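Local coordinates for cytochrome c family protein (PDB 3OUQ) that binds several covalently attached c-type hemes, six in this N-terminal fragment, and probably carries electrons along the row they form, at residues D51-K56 and S69-S74. Numbering follows the deposited sequence.
Sequences DMEKGK and SVADDS. With HEC (heme c), chain D.
Val70 holds CG1 anti to its carbonyl carbon (chi1 -69°), which places CG2 between the backbone N and that carbon and splits the two methyls between different partners. CG2 faces helix 49-53 and lies 4.0 Å from CB of Met52, with the backbone N of Glu53 close by, while CG1 turns to the heme and packs 3.7 Å from its methyl CMC. Met52 continues past this meeting point: its chain bends at chi3 (-144°) and carries CE to the heme rim, 3.5 Å from CBD of a propionate arm and close to the ring carbon C2D. Met52 and Val70 thus meet each other and also reach the same heme. Both segments belong to the first of two cytochrome c7-like units of this N-terminal hexaheme fragment; in the c7 (c3) fold little regular secondary structure surrounds the hemes and the chain is wrapped directly on them. Met49 and His62, axial ligands of two different hemes, both lie beside the Val70 side chain. Cutting Val70 back to an alanine removes both methyls and is likely to open a gap between Met52 CB and heme CMC, leaving the helix and the porphyrin edge without the branched group that joins them. Further out, the carboxylate carbon CD of Glu53 makes a peripheral van der Waals contact with CB of Ala71 at 4.2 Å, while OE1 forms a salt bridge with Arg113 and a hydrogen bond with Ser117. The loop is shaped by an ST turn, Ser69 OG accepting from Ala71 N at 2.9 Å and 160°. In the other segment, the helix ends in a Schellman motif at Gly55, whose positive phi accompanies bonds from Lys56 N to Asp51 O (3.0 Å) and from Gly55 N to Met52 O.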
ATOM      1  N   ASP A  51       9.551   1.796  -2.380  1.00 46.03           N
ATOM      2  CA  ASP A  51      10.673   2.708  -2.217  1.00 45.60           C
ATOM      3  C   ASP A  51      11.344   2.395  -0.895  1.00 44.68           C
ATOM      4  O   ASP A  51      12.574   2.391  -0.802  1.00 45.24           O
ATOM      5  CB  ASP A  51      10.213   4.169  -2.209  1.00 48.82           C
ATOM      6  CG  ASP A  51       9.760   4.645  -3.569  1.00 51.52           C
ATOM      7  OD1 ASP A  51      10.457   4.360  -4.562  1.00 53.50           O
ATOM      8  OD2 ASP A  51       8.713   5.318  -3.645  1.00 53.98           O
ATOM      9  N   MET A  52      10.536   2.134   0.130  1.00 42.28           N
ATOM     10  CA  MET A  52      11.074   1.819   1.446  1.00 40.79           C
ATOM     11  C   MET A  52      11.825   0.496   1.406  1.00 39.63           C
ATOM     12  O   MET A  52      12.837   0.329   2.086  1.00 38.71           O
ATOM     13  CB  MET A  52       9.953   1.772   2.486  1.00 40.83           C
ATOM     14  CG  MET A  52       9.244   3.106   2.643  1.00 41.13           C
ATOM     15  SD  MET A  52       8.279   3.272   4.140  1.00 40.55           S
ATOM     16  CE  MET A  52       6.928   4.234   3.539  1.00 42.74           C
ATOM     17  N   GLU A  53      11.331  -0.438   0.597  1.00 38.78           N
ATOM     18  CA  GLU A  53      11.987  -1.732   0.461  1.00 38.49           C
ATOM     19  C   GLU A  53      13.342  -1.484  -0.185  1.00 38.19           C
ATOM     20  O   GLU A  53      14.278  -2.248   0.012  1.00 38.79           O
ATOM     21  CB  GLU A  53      11.166  -2.691  -0.412  1.00 37.60           C
ATOM     22  CG  GLU A  53       9.768  -2.969   0.103  1.00 39.92           C
ATOM     23  CD  GLU A  53       9.141  -4.226  -0.495  1.00 42.51           C
ATOM     24  OE1 GLU A  53       7.942  -4.471  -0.241  1.00 42.41           O
ATOM     25  OE2 GLU A  53       9.843  -4.980  -1.205  1.00 43.82           O
ATOM     26  N   LYS A  54      13.439  -0.407  -0.955  1.00 38.87           N
ATOM     27  CA  LYS A  54      14.689  -0.068  -1.620  1.00 40.37           C
ATOM     28  C   LYS A  54      15.631   0.641  -0.661  1.00 41.74           C
ATOM     29  O   LYS A  54      16.813   0.802  -0.953  1.00 41.28           O
ATOM     30  CB  LYS A  54      14.433   0.810  -2.856  1.00 41.66           C
ATOM     31  CG  LYS A  54      13.975   0.034  -4.098  1.00 42.79           C
ATOM     32  N   GLY A  55      15.099   1.070   0.483  1.00 43.39           N
ATOM     33  CA  GLY A  55      15.925   1.736   1.473  1.00 43.61           C
ATOM     34  C   GLY A  55      15.588   3.184   1.766  1.00 44.78           C
ATOM     35  O   GLY A  55      16.286   3.840   2.541  1.00 46.36           O
ATOM     36  N   LYS A  56      14.524   3.689   1.151  1.00 45.20           N
ATOM     37  CA  LYS A  56      14.105   5.069   1.362  1.00 44.82           C
ATOM     38  C   LYS A  56      13.215   5.178   2.595  1.00 44.15           C
ATOM     39  O   LYS A  56      12.746   4.172   3.118  1.00 45.32           O
ATOM     40  CB  LYS A  56      13.342   5.569   0.136  1.00 46.87           C
ATOM     41  CG  LYS A  56      14.186   5.701  -1.125  1.00 50.51           C
ATOM     42  CD  LYS A  56      15.235   6.799  -0.980  1.00 54.00           C
ATOM     43  CE  LYS A  56      16.006   7.003  -2.283  1.00 56.57           C
ATOM     44  NZ  LYS A  56      16.969   8.151  -2.224  1.00 56.94           N
ATOM     45  N   SER A  69      10.956  -5.116   9.667  1.00 36.69           N
ATOM     46  CA  SER A  69      11.014  -4.751   8.256  1.00 37.68           C
ATOM     47  C   SER A  69       9.677  -4.282   7.677  1.00 37.87           C
ATOM     48  O   SER A  69       8.603  -4.684   8.135  1.00 36.96           O
ATOM     49  CB  SER A  69      11.522  -5.953   7.445  1.00 38.38           C
ATOM     50  OG  SER A  69      11.499  -5.698   6.054  1.00 42.54           O
ATOM     51  N   VAL A  70       9.763  -3.430   6.659  1.00 38.05           N
ATOM     52  CA  VAL A  70       8.586  -2.912   5.978  1.00 38.73           C
ATOM     53  C   VAL A  70       8.141  -3.938   4.943  1.00 40.57           C
ATOM     54  O   VAL A  70       7.117  -3.768   4.284  1.00 41.99           O
ATOM     55  CB  VAL A  70       8.892  -1.580   5.259  1.00 36.88           C
ATOM     56  CG1 VAL A  70       9.141  -0.490   6.274  1.00 37.15           C
ATOM     57  CG2 VAL A  70      10.102  -1.732   4.363  1.00 36.03           C
ATOM     58  N   ALA A  71       8.920  -5.008   4.814  1.00 41.79           N
ATOM     59  CA  ALA A  71       8.625  -6.065   3.859  1.00 43.26           C
ATOM     60  C   ALA A  71       8.137  -7.348   4.530  1.00 45.38           C
ATOM     61  O   ALA A  71       8.520  -8.452   4.136  1.00 47.18           O
ATOM     62  CB  ALA A  71       9.851  -6.350   3.025  1.00 41.39           C
ATOM     63  N   ASP A  72       7.287  -7.202   5.540  1.00 46.66           N
ATOM     64  CA  ASP A  72       6.744  -8.351   6.255  1.00 48.77           C
ATOM     65  C   ASP A  72       5.237  -8.221   6.395  1.00 48.12           C
ATOM     66  O   ASP A  72       4.744  -7.357   7.115  1.00 47.18           O
ATOM     67  CB  ASP A  72       7.378  -8.474   7.646  1.00 52.07           C
ATOM     68  CG  ASP A  72       8.657  -9.294   7.639  1.00 55.51           C
ATOM     69  OD1 ASP A  72       9.369  -9.281   6.610  1.00 57.75           O
ATOM     70  OD2 ASP A  72       8.956  -9.944   8.669  1.00 56.90           O
ATOM     71  N   ASP A  73       4.507  -9.082   5.698  1.00 47.68           N
ATOM     72  CA  ASP A  73       3.062  -9.056   5.764  1.00 46.97           C
ATOM     73  C   ASP A  73       2.574  -9.061   7.211  1.00 46.17           C
ATOM     74  O   ASP A  73       1.501  -8.541   7.509  1.00 46.37           O
ATOM     75  CB  ASP A  73       2.475 -10.253   5.012  1.00 48.41           C
ATOM     76  CG  ASP A  73       2.695 -10.167   3.517  1.00 50.10           C
ATOM     77  OD1 ASP A  73       2.666  -9.038   2.978  1.00 51.27           O
ATOM     78  OD2 ASP A  73       2.877 -11.227   2.877  1.00 51.43           O
ATOM     79  N   SER A  74       3.364  -9.643   8.109  1.00 45.00           N
ATOM     80  CA  SER A  74       2.992  -9.704   9.523  1.00 44.72           C
ATOM     81  C   SER A  74       3.438  -8.473  10.297  1.00 43.85           C
ATOM     82  O   SER A  74       3.113  -8.320  11.469  1.00 43.97           O
ATOM     83  CB  SER A  74       3.589 -10.951  10.190  1.00 45.43           C
ATOM     84  OG  SER A  74       4.996 -11.010  10.018  1.00 46.57           O
TER
HETATM   85 FE   HEC D 603       3.241   1.217   4.659  1.00 41.29          FE
HETATM   86  CHA HEC D 603       2.534   4.084   2.904  1.00 41.73           C
HETATM   87  CHB HEC D 603       1.099  -0.506   2.695  1.00 41.77           C
HETATM   88  CHC HEC D 603       4.283  -1.652   6.114  1.00 41.16           C
HETATM   89  CHD HEC D 603       5.016   3.043   6.930  1.00 40.72           C
HETATM   90  NA  HEC D 603       2.046   1.699   3.158  1.00 41.72           N
HETATM   91  C1A HEC D 603       1.991   2.896   2.450  1.00 41.62           C
HETATM   92  C2A HEC D 603       1.124   2.791   1.300  1.00 41.27           C
HETATM   93  C3A HEC D 603       0.590   1.543   1.354  1.00 42.11           C
HETATM   94  C4A HEC D 603       1.151   0.874   2.511  1.00 42.02           C
HETATM   95  CMA HEC D 603      -0.333   0.920   0.316  1.00 41.46           C
HETATM   96  CAA HEC D 603       0.900   3.820   0.199  1.00 38.72           C
HETATM   97  CBA HEC D 603       2.017   3.860  -0.839  1.00 39.44           C
HETATM   98  CGA HEC D 603       2.243   2.519  -1.513  1.00 38.46           C
HETATM   99  O1A HEC D 603       1.308   2.016  -2.162  1.00 40.93           O
HETATM  100  O2A HEC D 603       3.350   1.963  -1.392  1.00 37.10           O
HETATM  101  NB  HEC D 603       2.885  -0.689   4.355  1.00 40.21           N
HETATM  102  C1B HEC D 603       1.953  -1.246   3.513  1.00 39.84           C
HETATM  103  C2B HEC D 603       1.983  -2.683   3.576  1.00 38.08           C
HETATM  104  C3B HEC D 603       2.929  -2.986   4.468  1.00 37.54           C
HETATM  105  C4B HEC D 603       3.453  -1.754   4.983  1.00 39.45           C
HETATM  106  CMB HEC D 603       1.068  -3.654   2.824  1.00 37.87           C
HETATM  107  CAB HEC D 603       3.389  -4.357   4.869  1.00 36.50           C
HETATM  108  CBB HEC D 603       4.249  -5.116   3.897  1.00 37.57           C
HETATM  109  NC  HEC D 603       4.422   0.779   6.204  1.00 40.26           N
HETATM  110  C1C HEC D 603       4.729  -0.467   6.700  1.00 40.01           C
HETATM  111  C2C HEC D 603       5.629  -0.377   7.835  1.00 39.24           C
HETATM  112  C3C HEC D 603       5.784   0.941   8.099  1.00 39.65           C
HETATM  113  C4C HEC D 603       5.086   1.658   7.043  1.00 40.39           C
HETATM  114  CMC HEC D 603       6.384  -1.506   8.539  1.00 36.40           C
HETATM  115  CAC HEC D 603       6.456   1.523   9.352  1.00 38.03           C
HETATM  116  CBC HEC D 603       7.950   1.263   9.450  1.00 34.13           C
HETATM  117  ND  HEC D 603       3.574   3.160   4.924  1.00 41.74           N
HETATM  118  C1D HEC D 603       4.284   3.743   5.959  1.00 41.45           C
HETATM  119  C2D HEC D 603       4.361   5.178   5.775  1.00 42.04           C
HETATM  120  C3D HEC D 603       3.736   5.467   4.584  1.00 41.90           C
HETATM  121  C4D HEC D 603       3.225   4.214   4.096  1.00 41.17           C
HETATM  122  CMD HEC D 603       5.047   6.174   6.712  1.00 40.16           C
HETATM  123  CAD HEC D 603       3.722   6.804   3.830  1.00 41.89           C
HETATM  124  CBD HEC D 603       5.120   7.184   3.379  1.00 43.93           C
HETATM  125  CGD HEC D 603       5.162   8.504   2.634  1.00 45.74           C
HETATM  126  O1D HEC D 603       6.276   9.000   2.362  1.00 47.96           O
HETATM  127  O2D HEC D 603       4.087   9.049   2.313  1.00 48.04           O